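Local atomic coordinates of CCMAN5 (Cellulosimicrobium cellulans, PDB entry 2XSG), a protein that hydrolyses alpha-mannosidic linkages as a family 92 glycoside hydrolase and enables mannose-6-phosphate modification of yeast-produced human lysosomal enzymes. Residues S169-S174 / T192-N197; Y200-T205 / S400-R405; F707-D712 / L747-G752; L606-A611 / F719-A724. All coordinates share one frame; numbering follows the deposited sequence.

Contact 1. Residues S169-S174 / T192-N197; sequences SRRSSS and TGYFYN
Arg171 and Ser172 are both set opposite Thr192, so the antiparallel pairing of strands 169-179 and 185-195, which form a beta hairpin, slips by one residue in a classic beta bulge. The hydrogen bonds gather on Thr192. Its carbonyl O receives Arg171 N at 2.7 Å and, more weakly, both Ser172 N and Arg170 NH1, while Thr192 N gives a nearly straight bond to Ser172 O at 2.8 Å. The bent chain of Arg170 carries NH1 back to that carbonyl, with Gly193 CA at the edge of the guanidinium; its other nitrogens reach Leu163 O and, in a salt bridge, Asp78.

The Arg171 side chain runs beside Tyr194, guanidinium and ring planes 11° apart, with NH2 over the ring toward its rim, 3.3 Å from Tyr194 CG, and Tyr194 CB against the guanidinium face. A bond from Arg171 NE to Ser169 OG (2.8 Å), in the guanidinium plane, fixes its rotation. Tyr194 CG stands anti to its own N (chi1 -179°), which lays the ring alongside the arginine, and its hydroxyl bonds Tyr196 O. Replacing Tyr194 by alanine would probably leave the Arg171 guanidinium without its flat support and Tyr196 O without the phenol.

Apolar contact is slight: Thr192 CG2 meets Arg171 CB at 3.9 Å. The two arginines divide the work, one buried and paired with an acid, the other laid beside an aromatic ring in an exposed position.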
loop_
_atom_site.group_PDB
_atom_site.type_symbol
_atom_site.label_atom_id
_atom_site.label_comp_id
_atom_site.label_asym_id
_atom_site.label_seq_id
_atom_site.Cartn_x
_atom_site.Cartn_y
_atom_site.Cartn_z
ATOM N N SER A 169 -2.902 17.687 -7.946
ATOM C CA SER A 169 -2.379 18.908 -8.565
ATOM C C SER A 169 -1.734 18.631 -9.905
ATOM O O SER A 169 -0.768 17.865 -9.994
ATOM C CB SER A 169 -1.364 19.604 -7.629
ATOM O OG SER A 169 -0.771 20.731 -8.256
ATOM N N ARG A 170 -2.288 19.265 -10.931
ATOM C CA ARG A 170 -1.717 19.255 -12.260
ATOM C C ARG A 170 -0.680 20.373 -12.350
ATOM O O ARG A 170 -0.993 21.539 -12.075
ATOM C CB ARG A 170 -2.824 19.431 -13.318
ATOM C CG ARG A 170 -2.370 19.910 -14.708
ATOM C CD ARG A 170 -1.379 18.939 -15.408
ATOM N NE ARG A 170 -2.056 17.703 -15.782
ATOM C CZ ARG A 170 -1.817 16.511 -15.244
ATOM N NH1 ARG A 170 -0.857 16.334 -14.334
ATOM N NH2 ARG A 170 -2.523 15.472 -15.647
ATOM N N ARG A 171 0.544 20.011 -12.713
ATOM C CA ARG A 171 1.634 20.999 -12.839
ATOM C C ARG A 171 1.867 21.437 -14.278
ATOM O O ARG A 171 1.955 22.631 -14.546
ATOM C CB ARG A 171 2.940 20.506 -12.179
ATOM C CG ARG A 171 2.819 20.284 -10.657
ATOM C CD ARG A 171 2.373 21.571 -9.939
ATOM N NE ARG A 171 1.964 21.372 -8.542
ATOM C CZ ARG A 171 2.809 21.341 -7.509
ATOM N NH1 ARG A 171 4.112 21.469 -7.710
ATOM N NH2 ARG A 171 2.357 21.172 -6.269
ATOM N N SER A 172 1.960 20.473 -15.189
ATOM C CA SER A 172 2.071 20.763 -16.615
ATOM C C SER A 172 1.601 19.554 -17.430
ATOM O O SER A 172 1.598 18.417 -16.932
ATOM C CB SER A 172 3.492 21.160 -17.005
ATOM O OG SER A 172 4.393 20.089 -16.801
ATOM N N SER A 173 1.195 19.806 -18.670
ATOM C CA SER A 173 0.810 18.728 -19.572
ATOM C C SER A 173 1.039 19.142 -21.019
ATOM O O SER A 173 1.181 20.340 -21.313
ATOM C CB SER A 173 -0.666 18.341 -19.362
ATOM O OG SER A 173 -1.521 19.383 -19.818
ATOM N N SER A 174 1.102 18.153 -21.913
ATOM C CA SER A 174 1.204 18.419 -23.354
ATOM C C SER A 174 0.518 17.337 -24.146
ATOM O O SER A 174 0.324 16.211 -23.667
ATOM C CB SER A 174 2.663 18.523 -23.813
ATOM O OG SER A 174 3.304 17.254 -23.705
ATOM N N THR A 192 2.638 16.140 -15.754
ATOM C CA THR A 192 3.402 16.337 -14.520
ATOM C C THR A 192 2.417 16.677 -13.410
ATOM O O THR A 192 1.625 17.624 -13.517
ATOM C CB THR A 192 4.511 17.409 -14.707
ATOM O OG1 THR A 192 5.425 16.954 -15.711
ATOM C CG2 THR A 192 5.287 17.693 -13.395
ATOM N N GLY A 193 2.425 15.849 -12.372
ATOM C CA GLY A 193 1.525 16.024 -11.246
ATOM C C GLY A 193 2.300 16.186 -9.953
ATOM O O GLY A 193 3.530 16.221 -9.949
ATOM N N TYR A 194 1.586 16.277 -8.844
ATOM C CA TYR A 194 2.239 16.364 -7.560
ATOM C C TYR A 194 1.401 15.613 -6.538
ATOM O O TYR A 194 0.171 15.660 -6.588
ATOM C CB TYR A 194 2.425 17.833 -7.153
ATOM C CG TYR A 194 3.133 18.036 -5.823
ATOM C CD1 TYR A 194 2.430 17.948 -4.614
ATOM C CD2 TYR A 194 4.503 18.332 -5.769
ATOM C CE1 TYR A 194 3.065 18.127 -3.385
ATOM C CE2 TYR A 194 5.159 18.530 -4.522
ATOM C CZ TYR A 194 4.421 18.427 -3.343
ATOM O OH TYR A 194 5.022 18.591 -2.108
ATOM N N PHE A 195 2.073 14.893 -5.644
ATOM C CA PHE A 195 1.419 14.352 -4.460
ATOM C C PHE A 195 2.371 14.341 -3.276
ATOM O O PHE A 195 3.513 13.879 -3.379
ATOM C CB PHE A 195 0.861 12.949 -4.703
ATOM C CG PHE A 195 0.142 12.374 -3.513
ATOM C CD1 PHE A 195 -1.113 12.872 -3.124
ATOM C CD2 PHE A 195 0.729 11.361 -2.751
ATOM C CE1 PHE A 195 -1.792 12.355 -2.010
ATOM C CE2 PHE A 195 0.061 10.827 -1.634
ATOM C CZ PHE A 195 -1.205 11.317 -1.264
ATOM N N TYR A 196 1.878 14.882 -2.166
ATOM C CA TYR A 196 2.574 14.920 -0.870
ATOM C C TYR A 196 3.925 15.652 -0.838
ATOM O O TYR A 196 3.967 16.838 -0.473
ATOM C CB TYR A 196 2.627 13.524 -0.209
ATOM C CG TYR A 196 2.904 13.603 1.265
ATOM C CD1 TYR A 196 1.983 14.230 2.145
ATOM C CD2 TYR A 196 4.096 13.091 1.796
ATOM C CE1 TYR A 196 2.252 14.323 3.508
ATOM C CE2 TYR A 196 4.372 13.173 3.163
ATOM C CZ TYR A 196 3.450 13.791 4.007
ATOM O OH TYR A 196 3.727 13.873 5.343
ATOM N N ASN A 197 5.019 14.982 -1.216
ATOM C CA ASN A 197 6.346 15.609 -1.164
ATOM C C ASN A 197 6.917 16.022 -2.511
ATOM O O ASN A 197 7.822 16.852 -2.569
ATOM C CB ASN A 197 7.388 14.681 -0.511
ATOM C CG ASN A 197 7.236 14.581 0.995
ATOM O OD1 ASN A 197 6.784 15.513 1.664
ATOM N ND2 ASN A 197 7.631 13.441 1.539
#

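Contact 2. Residues Y200-T205 / S400-R405; sequences YTLYYT and SVPTVR
Tyr200 lays its ring across Pro402, and the contact can be read outward along this one side chain. CB comes first, 3.3 Å from Val401 O, the carbonyl just ahead of the proline. With CG placed between the backbone N and carbonyl carbon (chi1 65°), the ring turns to receive the proline over one face. CG lies above Pro402 N and CA, CD1 is 3.5 Å from Pro402 CA, and CD2 is 3.7 Å from Pro402 CD. Farther out, CE1 and CZ pass over Pro402 CB, which makes a CH-pi contact 3.9 Å from the centroid of the Tyr200 ring, only 14° off its normal. The hydroxyl at the tip leaves the proline behind and bonds Asp78 and Asn166. A tyrosine thus suits the place twice, offering a flat face to a rigid pyrrolidine and a polar end to two partners.

Leu202, two residues on, widens the apolar patch. Its CD1 meets Pro402 CD at 4.0 Å, the two side chains crossing at about a right angle, while Leu202 CD2 rests 3.2 Å from Ser400 O.

The contact brings the N-terminal domain against a loop of the catalytic domain. Strand 198-208 runs between strands 185-195 and 248-255, with helix 259-270 packed on Tyr203 and Thr205; the loop, which lies between helices 368-387 and 409-418, also sets Val404 against Phe195 of strand 185-195.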
loop_
_atom_site.group_PDB
_atom_site.type_symbol
_atom_site.label_atom_id
_atom_site.label_comp_id
_atom_site.label_asym_id
_atom_site.label_seq_id
_atom_site.Cartn_x
_atom_site.Cartn_y
_atom_site.Cartn_z
ATOM N N TYR A 200 6.093 14.484 -10.130
ATOM C CA TYR A 200 6.451 13.324 -10.950
ATOM C C TYR A 200 6.039 13.612 -12.405
ATOM O O TYR A 200 5.098 14.351 -12.652
ATOM C CB TYR A 200 5.735 12.057 -10.453
ATOM C CG TYR A 200 4.229 12.141 -10.616
ATOM C CD1 TYR A 200 3.417 12.627 -9.594
ATOM C CD2 TYR A 200 3.620 11.745 -11.811
ATOM C CE1 TYR A 200 2.033 12.720 -9.763
ATOM C CE2 TYR A 200 2.244 11.853 -11.990
ATOM C CZ TYR A 200 1.464 12.339 -10.967
ATOM O OH TYR A 200 0.109 12.432 -11.162
ATOM N N THR A 201 6.753 13.029 -13.356
ATOM C CA THR A 201 6.366 13.131 -14.759
ATOM C C THR A 201 6.240 11.747 -15.399
ATOM O O THR A 201 7.094 10.876 -15.193
ATOM C CB THR A 201 7.385 13.973 -15.532
ATOM O OG1 THR A 201 7.402 15.293 -14.971
ATOM C CG2 THR A 201 7.030 14.049 -17.033
ATOM N N LEU A 202 5.176 11.567 -16.174
ATOM C CA LEU A 202 4.978 10.366 -16.999
ATOM C C LEU A 202 4.695 10.753 -18.439
ATOM O O LEU A 202 3.991 11.740 -18.701
ATOM C CB LEU A 202 3.822 9.525 -16.456
ATOM C CG LEU A 202 4.099 8.712 -15.186
ATOM C CD1 LEU A 202 2.794 8.127 -14.701
ATOM C CD2 LEU A 202 5.135 7.581 -15.457
ATOM N N TYR A 203 5.268 9.995 -19.375
ATOM C CA TYR A 203 5.000 10.182 -20.802
ATOM C C TYR A 203 3.937 9.195 -21.249
ATOM O O TYR A 203 3.801 8.110 -20.666
ATOM C CB TYR A 203 6.291 10.049 -21.634
ATOM C CG TYR A 203 7.331 11.044 -21.196
ATOM C CD1 TYR A 203 8.239 10.724 -20.190
ATOM C CD2 TYR A 203 7.375 12.323 -21.741
ATOM C CE1 TYR A 203 9.186 11.627 -19.749
ATOM C CE2 TYR A 203 8.330 13.270 -21.290
ATOM C CZ TYR A 203 9.231 12.902 -20.299
ATOM O OH TYR A 203 10.188 13.793 -19.854
ATOM N N TYR A 204 3.158 9.576 -22.257
ATOM C CA TYR A 204 2.079 8.700 -22.712
ATOM C C TYR A 204 1.995 8.646 -24.248
ATOM O O TYR A 204 2.408 9.567 -24.932
ATOM C CB TYR A 204 0.727 9.129 -22.089
ATOM C CG TYR A 204 0.244 10.442 -22.659
ATOM C CD1 TYR A 204 -0.595 10.468 -23.774
ATOM C CD2 TYR A 204 0.678 11.663 -22.125
ATOM C CE1 TYR A 204 -1.013 11.665 -24.327
ATOM C CE2 TYR A 204 0.274 12.878 -22.682
ATOM C CZ TYR A 204 -0.566 12.865 -23.783
ATOM O OH TYR A 204 -0.981 14.043 -24.343
ATOM N N THR A 205 1.437 7.551 -24.765
ATOM C CA THR A 205 0.978 7.464 -26.144
ATOM C C THR A 205 -0.405 6.805 -26.114
ATOM O O THR A 205 -0.631 5.884 -25.336
ATOM C CB THR A 205 1.959 6.650 -27.047
ATOM O OG1 THR A 205 1.462 6.634 -28.392
ATOM C CG2 THR A 205 2.086 5.201 -26.558
ATOM N N SER A 400 9.867 9.494 -11.004
ATOM C CA SER A 400 9.559 8.786 -12.264
ATOM C C SER A 400 8.117 8.295 -12.351
ATOM O O SER A 400 7.634 7.980 -13.440
ATOM C CB SER A 400 10.553 7.627 -12.517
ATOM O OG SER A 400 10.306 6.507 -11.683
ATOM N N VAL A 401 7.450 8.235 -11.195
ATOM C CA VAL A 401 6.051 7.785 -11.049
ATOM C C VAL A 401 5.469 8.556 -9.855
ATOM O O VAL A 401 6.244 9.073 -9.040
ATOM C CB VAL A 401 5.957 6.276 -10.737
ATOM C CG1 VAL A 401 6.501 5.421 -11.889
ATOM C CG2 VAL A 401 6.679 5.941 -9.425
ATOM N N PRO A 402 4.119 8.644 -9.736
ATOM C CA PRO A 402 3.574 9.251 -8.534
ATOM C C PRO A 402 4.122 8.522 -7.326
ATOM O O PRO A 402 4.287 7.294 -7.355
ATOM C CB PRO A 402 2.057 9.031 -8.656
ATOM C CG PRO A 402 1.838 8.200 -9.832
ATOM C CD PRO A 402 3.061 8.249 -10.683
ATOM N N THR A 403 4.435 9.278 -6.282
ATOM C CA THR A 403 5.104 8.707 -5.117
ATOM C C THR A 403 4.743 9.499 -3.860
ATOM O O THR A 403 4.077 10.540 -3.936
ATOM C CB THR A 403 6.622 8.641 -5.352
ATOM O OG1 THR A 403 7.240 7.767 -4.395
ATOM C CG2 THR A 403 7.259 10.053 -5.302
ATOM N N VAL A 404 5.146 9.002 -2.697
ATOM C CA VAL A 404 4.688 9.620 -1.450
ATOM C C VAL A 404 5.848 10.076 -0.569
ATOM O O VAL A 404 6.123 11.255 -0.496
ATOM C CB VAL A 404 3.744 8.703 -0.661
ATOM C CG1 VAL A 404 3.108 9.459 0.519
ATOM C CG2 VAL A 404 2.663 8.122 -1.583
ATOM N N ARG A 405 6.510 9.134 0.100
ATOM C CA ARG A 405 7.469 9.469 1.167
ATOM C C ARG A 405 8.404 8.278 1.430
ATOM O O ARG A 405 8.087 7.143 1.053
ATOM C CB ARG A 405 6.738 9.915 2.447
ATOM C CG ARG A 405 5.875 8.831 3.105
ATOM C CD ARG A 405 5.016 9.373 4.245
ATOM N NE ARG A 405 5.749 10.141 5.245
ATOM C CZ ARG A 405 5.200 10.728 6.304
ATOM N NH1 ARG A 405 3.912 10.605 6.539
ATOM N NH2 ARG A 405 5.958 11.404 7.155
#

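Contact 3. Residues F707-D712 / L747-G752; sequences FTVTAD and LAFRMG
Five backbone hydrogen bonds, alternating in direction, tie 707-712 to 747-752. Thr710 O accepts Phe749 N at 2.7 Å, the shortest of them, and Phe749 O in turn accepts Asp712 N. On one side of this pair Leu747 N reaches Thr708 O and Leu747 O takes Thr710 N; on the other, Met751 N meets Asp712 O at 2.9 Å. Weaker CA-H...O contacts fill in between, as from Val709 CA to Leu747 O at 3.1 Å.

This is parallel pairing, the strand directions 24° apart, and it is the one parallel pair in a mixed six-stranded sheet. Strand 696-700 flanks it beyond 706-712, and strand 720-726 beyond 746-752.

Side chains then separate by face. On the buried face, with CG2 anti to its N, Val709 points that methyl at Phe749 CE2, which it meets at the ring edge (3.7 Å), and at Leu747 CD2. Phe707 CZ touches the same leucine methyl at 4.1 Å, again edge-on. Ala711 CB, a single methyl, lets the bent Met751 chain come close, 3.7 Å to its CG. Thr710, beta-branched and polar, and Asp712, at the end of its strand, occupy the more exposed face, where Thr710 OG1 rests 3.3 Å from Ala748 CB.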
loop_
_atom_site.group_PDB
_atom_site.type_symbol
_atom_site.label_atom_id
_atom_site.label_comp_id
_atom_site.label_asym_id
_atom_site.label_seq_id
_atom_site.Cartn_x
_atom_site.Cartn_y
_atom_site.Cartn_z
ATOM N N PHE A 707 6.400 -23.718 1.066
ATOM C CA PHE A 707 6.206 -23.634 2.520
ATOM C C PHE A 707 4.771 -24.036 2.837
ATOM O O PHE A 707 3.826 -23.549 2.218
ATOM C CB PHE A 707 6.484 -22.226 3.044
ATOM C CG PHE A 707 6.171 -22.040 4.510
ATOM C CD1 PHE A 707 7.010 -22.573 5.493
ATOM C CD2 PHE A 707 5.037 -21.327 4.906
ATOM C CE1 PHE A 707 6.731 -22.386 6.849
ATOM C CE2 PHE A 707 4.741 -21.143 6.259
ATOM C CZ PHE A 707 5.592 -21.673 7.236
ATOM N N THR A 708 4.603 -24.944 3.783
ATOM C CA THR A 708 3.257 -25.367 4.118
ATOM C C THR A 708 3.023 -25.153 5.594
ATOM O O THR A 708 3.751 -25.685 6.432
ATOM C CB THR A 708 2.996 -26.832 3.677
ATOM O OG1 THR A 708 3.483 -27.008 2.344
ATOM C CG2 THR A 708 1.510 -27.168 3.698
ATOM N N VAL A 709 2.028 -24.335 5.909
ATOM C CA VAL A 709 1.589 -24.177 7.279
ATOM C C VAL A 709 0.186 -24.757 7.390
ATOM O O VAL A 709 -0.716 -24.364 6.647
ATOM C CB VAL A 709 1.691 -22.707 7.781
ATOM C CG1 VAL A 709 0.805 -21.743 6.968
ATOM C CG2 VAL A 709 1.352 -22.614 9.280
ATOM N N THR A 710 0.021 -25.726 8.288
ATOM C CA THR A 710 -1.299 -26.313 8.553
ATOM C C THR A 710 -1.807 -25.981 9.955
ATOM O O THR A 710 -1.022 -25.790 10.896
ATOM C CB THR A 710 -1.313 -27.852 8.376
ATOM O OG1 THR A 710 -0.163 -28.415 9.018
ATOM C CG2 THR A 710 -1.328 -28.226 6.902
ATOM N N ALA A 711 -3.127 -25.924 10.081
ATOM C CA ALA A 711 -3.775 -25.637 11.350
ATOM C C ALA A 711 -4.873 -26.675 11.544
ATOM O O ALA A 711 -6.032 -26.481 11.161
ATOM C CB ALA A 711 -4.319 -24.204 11.371
ATOM N N ASP A 712 -4.475 -27.806 12.115
ATOM C CA ASP A 712 -5.351 -28.960 12.199
ATOM C C ASP A 712 -6.486 -28.689 13.168
ATOM O O ASP A 712 -6.259 -28.287 14.294
ATOM C CB ASP A 712 -4.545 -30.200 12.580
ATOM C CG ASP A 712 -3.721 -30.719 11.416
ATOM O OD1 ASP A 712 -2.475 -30.528 11.396
ATOM O OD2 ASP A 712 -4.335 -31.305 10.492
ATOM N N LEU A 747 5.233 -26.525 8.690
ATOM C CA LEU A 747 4.867 -26.059 10.028
ATOM C C LEU A 747 3.421 -26.476 10.281
ATOM O O LEU A 747 2.503 -26.001 9.616
ATOM C CB LEU A 747 5.043 -24.545 10.132
ATOM C CG LEU A 747 4.716 -23.795 11.436
ATOM C CD1 LEU A 747 5.673 -24.189 12.549
ATOM C CD2 LEU A 747 4.784 -22.297 11.200
ATOM N N ALA A 748 3.233 -27.393 11.224
ATOM C CA ALA A 748 1.924 -27.967 11.491
ATOM C C ALA A 748 1.433 -27.613 12.883
ATOM O O ALA A 748 2.042 -28.004 13.873
ATOM C CB ALA A 748 1.969 -29.476 11.327
ATOM N N PHE A 749 0.324 -26.894 12.959
ATOM C CA PHE A 749 -0.270 -26.570 14.247
ATOM C C PHE A 749 -1.476 -27.452 14.573
ATOM O O PHE A 749 -2.205 -27.857 13.676
ATOM C CB PHE A 749 -0.679 -25.100 14.298
ATOM C CG PHE A 749 0.468 -24.151 14.191
ATOM C CD1 PHE A 749 1.361 -23.994 15.251
ATOM C CD2 PHE A 749 0.660 -23.406 13.035
ATOM C CE1 PHE A 749 2.428 -23.114 15.151
ATOM C CE2 PHE A 749 1.722 -22.535 12.926
ATOM C CZ PHE A 749 2.607 -22.375 13.985
ATOM N N ARG A 750 -1.665 -27.749 15.854
ATOM C CA ARG A 750 -2.891 -28.385 16.342
ATOM C C ARG A 750 -3.698 -27.298 17.054
ATOM O O ARG A 750 -3.228 -26.700 18.026
ATOM C CB ARG A 750 -2.549 -29.548 17.294
ATOM C CG ARG A 750 -3.727 -30.446 17.727
ATOM C CD ARG A 750 -3.265 -31.584 18.685
ATOM N NE ARG A 750 -2.164 -32.374 18.113
ATOM C CZ ARG A 750 -1.515 -33.373 18.724
ATOM N NH1 ARG A 750 -1.834 -33.752 19.963
ATOM N NH2 ARG A 750 -0.528 -34.001 18.083
ATOM N N MET A 751 -4.898 -27.018 16.551
ATOM C CA MET A 751 -5.731 -25.925 17.078
ATOM C C MET A 751 -6.803 -26.427 18.031
ATOM O O MET A 751 -7.191 -27.591 17.976
ATOM C CB MET A 751 -6.378 -25.162 15.935
ATOM C CG MET A 751 -5.427 -24.750 14.835
ATOM S SD MET A 751 -4.102 -23.666 15.423
ATOM C CE MET A 751 -4.931 -22.113 15.708
ATOM N N GLY A 752 -7.287 -25.546 18.900
ATOM C CA GLY A 752 -8.325 -25.902 19.868
ATOM C C GLY A 752 -9.061 -24.667 20.348
ATOM O O GLY A 752 -8.665 -23.531 20.067
#

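Contact 4. Residues L606-A611 / F719-A724; sequences LTQKWA and FYVQSA
Phe719, just before strand 720-726, opens the contact by setting CE1 3.8 Å from Lys609 CA on helix 604-616; its side chain runs beside that of Lys609, pointing the same way. Phe719 O lies 3.6 Å from Gln608 CB, and its ring carbon CE1 also sits over a face of the next residue's ring.

Tyr720 follows, likewise alongside Lys609. The lysine methylenes lie along the tyrosine, CB near Tyr720 CE1 and CD 3.7 Å from Tyr720 OH, while the ammonium leads away to a salt bridge with Glu573. Gln608 OE1 comes to the edge of the tyrosine ring, in its plane.

Val721 supplies the one direct hydrogen bond, from its backbone N to Gln608 OE1 at 2.8 Å. Gln608 CG is anti to the carbonyl carbon (chi1 -65°) and the chain bends at chi2, bringing OE1 to this N-H, which stands 56° out of the amide plane. A water lies 2.7 Å from Gln608 OE1 and near Val721 O as well. Val721 CG2 packs crosswise on Gln608 CD at 4.0 Å. A leucine in place of Gln608 would probably leave the buried Val721 N-H without its acceptor and the water without one of its partners.

Beyond, Val721 and Ala724 rest on Phe749 of strand 746-752, with a classic beta bulge at Gln722 and Ser723, both opposite Arg750. Helix 604-616 packs on the start of strand 720-726, where Phe719 reaches Arg612 and Tyr720 reaches Ser605.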
loop_
_atom_site.group_PDB
_atom_site.type_symbol
_atom_site.label_atom_id
_atom_site.label_comp_id
_atom_site.label_asym_id
_atom_site.label_seq_id
_atom_site.Cartn_x
_atom_site.Cartn_y
_atom_site.Cartn_z
ATOM N N LEU A 606 -2.791 -15.139 24.003
ATOM C CA LEU A 606 -3.452 -13.846 23.831
ATOM C C LEU A 606 -3.161 -13.231 22.465
ATOM O O LEU A 606 -4.012 -12.561 21.889
ATOM C CB LEU A 606 -3.088 -12.866 24.961
ATOM C CG LEU A 606 -3.590 -13.185 26.388
ATOM C CD1 LEU A 606 -3.063 -12.143 27.344
ATOM C CD2 LEU A 606 -5.130 -13.266 26.473
ATOM N N THR A 607 -1.960 -13.469 21.953
ATOM C CA THR A 607 -1.593 -13.075 20.593
ATOM C C THR A 607 -2.503 -13.805 19.600
ATOM O O THR A 607 -3.108 -13.186 18.718
ATOM C CB THR A 607 -0.083 -13.319 20.328
ATOM O OG1 THR A 607 0.671 -12.228 20.876
ATOM C CG2 THR A 607 0.236 -13.426 18.816
ATOM N N GLN A 608 -2.652 -15.111 19.797
ATOM C CA GLN A 608 -3.533 -15.916 18.955
ATOM C C GLN A 608 -4.959 -15.395 18.967
ATOM O O GLN A 608 -5.570 -15.234 17.907
ATOM C CB GLN A 608 -3.500 -17.377 19.402
ATOM C CG GLN A 608 -2.138 -18.010 19.192
ATOM C CD GLN A 608 -1.804 -19.049 20.246
ATOM O OE1 GLN A 608 -2.674 -19.794 20.709
ATOM N NE2 GLN A 608 -0.539 -19.106 20.626
ATOM N N LYS A 609 -5.480 -15.119 20.159
ATOM C CA LYS A 609 -6.829 -14.567 20.293
ATOM C C LYS A 609 -6.980 -13.266 19.520
ATOM O O LYS A 609 -7.905 -13.117 18.708
ATOM C CB LYS A 609 -7.192 -14.326 21.765
ATOM C CG LYS A 609 -8.654 -13.868 21.974
ATOM C CD LYS A 609 -8.991 -13.465 23.434
ATOM C CE LYS A 609 -8.191 -12.226 23.853
ATOM N NZ LYS A 609 -8.611 -11.687 25.170
ATOM N N TRP A 610 -6.075 -12.329 19.779
ATOM C CA TRP A 610 -6.166 -10.996 19.190
ATOM C C TRP A 610 -5.945 -10.972 17.694
ATOM O O TRP A 610 -6.620 -10.211 16.988
ATOM C CB TRP A 610 -5.229 -10.012 19.907
ATOM C CG TRP A 610 -5.837 -9.599 21.211
ATOM C CD1 TRP A 610 -5.404 -9.925 22.474
ATOM C CD2 TRP A 610 -7.042 -8.838 21.378
ATOM N NE1 TRP A 610 -6.258 -9.382 23.411
ATOM C CE2 TRP A 610 -7.265 -8.709 22.765
ATOM C CE3 TRP A 610 -7.937 -8.220 20.484
ATOM C CZ2 TRP A 610 -8.350 -8.001 23.281
ATOM C CZ3 TRP A 610 -9.020 -7.521 20.998
ATOM C CH2 TRP A 610 -9.215 -7.415 22.384
ATOM N N ALA A 611 -5.018 -11.805 17.214
ATOM C CA ALA A 611 -4.802 -11.961 15.770
ATOM C C ALA A 611 -6.069 -12.462 15.075
ATOM O O ALA A 611 -6.530 -11.854 14.103
ATOM C CB ALA A 611 -3.627 -12.881 15.481
ATOM N N PHE A 719 -9.139 -21.240 17.561
ATOM C CA PHE A 719 -8.098 -20.353 17.045
ATOM C C PHE A 719 -6.854 -20.293 17.947
ATOM O O PHE A 719 -5.981 -19.453 17.745
ATOM C CB PHE A 719 -8.680 -18.948 16.797
ATOM C CG PHE A 719 -9.411 -18.378 17.979
ATOM C CD1 PHE A 719 -8.710 -17.855 19.061
ATOM C CD2 PHE A 719 -10.810 -18.373 18.015
ATOM C CE1 PHE A 719 -9.387 -17.335 20.165
ATOM C CE2 PHE A 719 -11.489 -17.850 19.103
ATOM C CZ PHE A 719 -10.779 -17.334 20.186
ATOM N N TYR A 720 -6.796 -21.163 18.957
ATOM C CA TYR A 720 -5.647 -21.233 19.879
ATOM C C TYR A 720 -4.786 -22.418 19.495
ATOM O O TYR A 720 -5.306 -23.503 19.199
ATOM C CB TYR A 720 -6.090 -21.437 21.332
ATOM C CG TYR A 720 -6.844 -20.290 21.991
ATOM C CD1 TYR A 720 -6.178 -19.135 22.383
ATOM C CD2 TYR A 720 -8.208 -20.383 22.248
ATOM C CE1 TYR A 720 -6.840 -18.102 22.981
ATOM C CE2 TYR A 720 -8.899 -19.335 22.862
ATOM C CZ TYR A 720 -8.192 -18.199 23.237
ATOM O OH TYR A 720 -8.827 -17.138 23.845
ATOM N N VAL A 721 -3.469 -22.220 19.503
ATOM C CA VAL A 721 -2.524 -23.303 19.229
ATOM C C VAL A 721 -2.415 -24.196 20.465
ATOM O O VAL A 721 -2.284 -23.693 21.564
ATOM C CB VAL A 721 -1.148 -22.761 18.804
ATOM C CG1 VAL A 721 -0.139 -23.892 18.642
ATOM C CG2 VAL A 721 -1.284 -21.948 17.506
ATOM N N GLN A 722 -2.530 -25.514 20.273
ATOM C CA GLN A 722 -2.427 -26.482 21.377
ATOM C C GLN A 722 -1.055 -27.136 21.399
ATOM O O GLN A 722 -0.547 -27.482 22.456
ATOM C CB GLN A 722 -3.497 -27.577 21.253
ATOM C CG GLN A 722 -4.903 -27.047 21.076
ATOM C CD GLN A 722 -5.364 -26.153 22.238
ATOM O OE1 GLN A 722 -5.656 -24.958 22.052
ATOM N NE2 GLN A 722 -5.445 -26.728 23.429
ATOM N N SER A 723 -0.484 -27.332 20.215
ATOM C CA SER A 723 0.836 -27.929 20.063
ATOM C C SER A 723 1.271 -27.671 18.636
ATOM O O SER A 723 0.450 -27.243 17.812
ATOM C CB SER A 723 0.803 -29.437 20.348
ATOM O OG SER A 723 0.288 -30.139 19.234
ATOM N N ALA A 724 2.548 -27.920 18.341
ATOM C CA ALA A 724 3.084 -27.673 16.991
ATOM C C ALA A 724 4.225 -28.607 16.656
ATOM O O ALA A 724 4.905 -29.095 17.561
ATOM C CB ALA A 724 3.536 -26.222 16.867
HETATM O O HOH W 1 -2.824 -21.252 23.019
#

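In the fold
The four contacts form two touching pairs on opposite sides of the chain's centre. Contacts 1 and 2 share a sheet of the N-terminal domain: neighbouring strands 185-195 and 198-208 are joined by Thr192 OG1 to Thr201 OG1, while Ser174 O of strand 169-179 meets Tyr204 OH. Contacts 3 and 4 likewise meet through strands 746-752 and 720-726, about 44 to 49 Å between centres from the first pair. Contacts 2 and 4 are buried and set a strand against a loop or helix, contact 2 by packing, contact 4 by packing plus a side-chain-to-backbone hydrogen bond and a water. Contacts 1 and 3, partly buried, join strands by backbone bonds, antiparallel, bulged and helped by arginine side chains in contact 1, regular and parallel in contact 3.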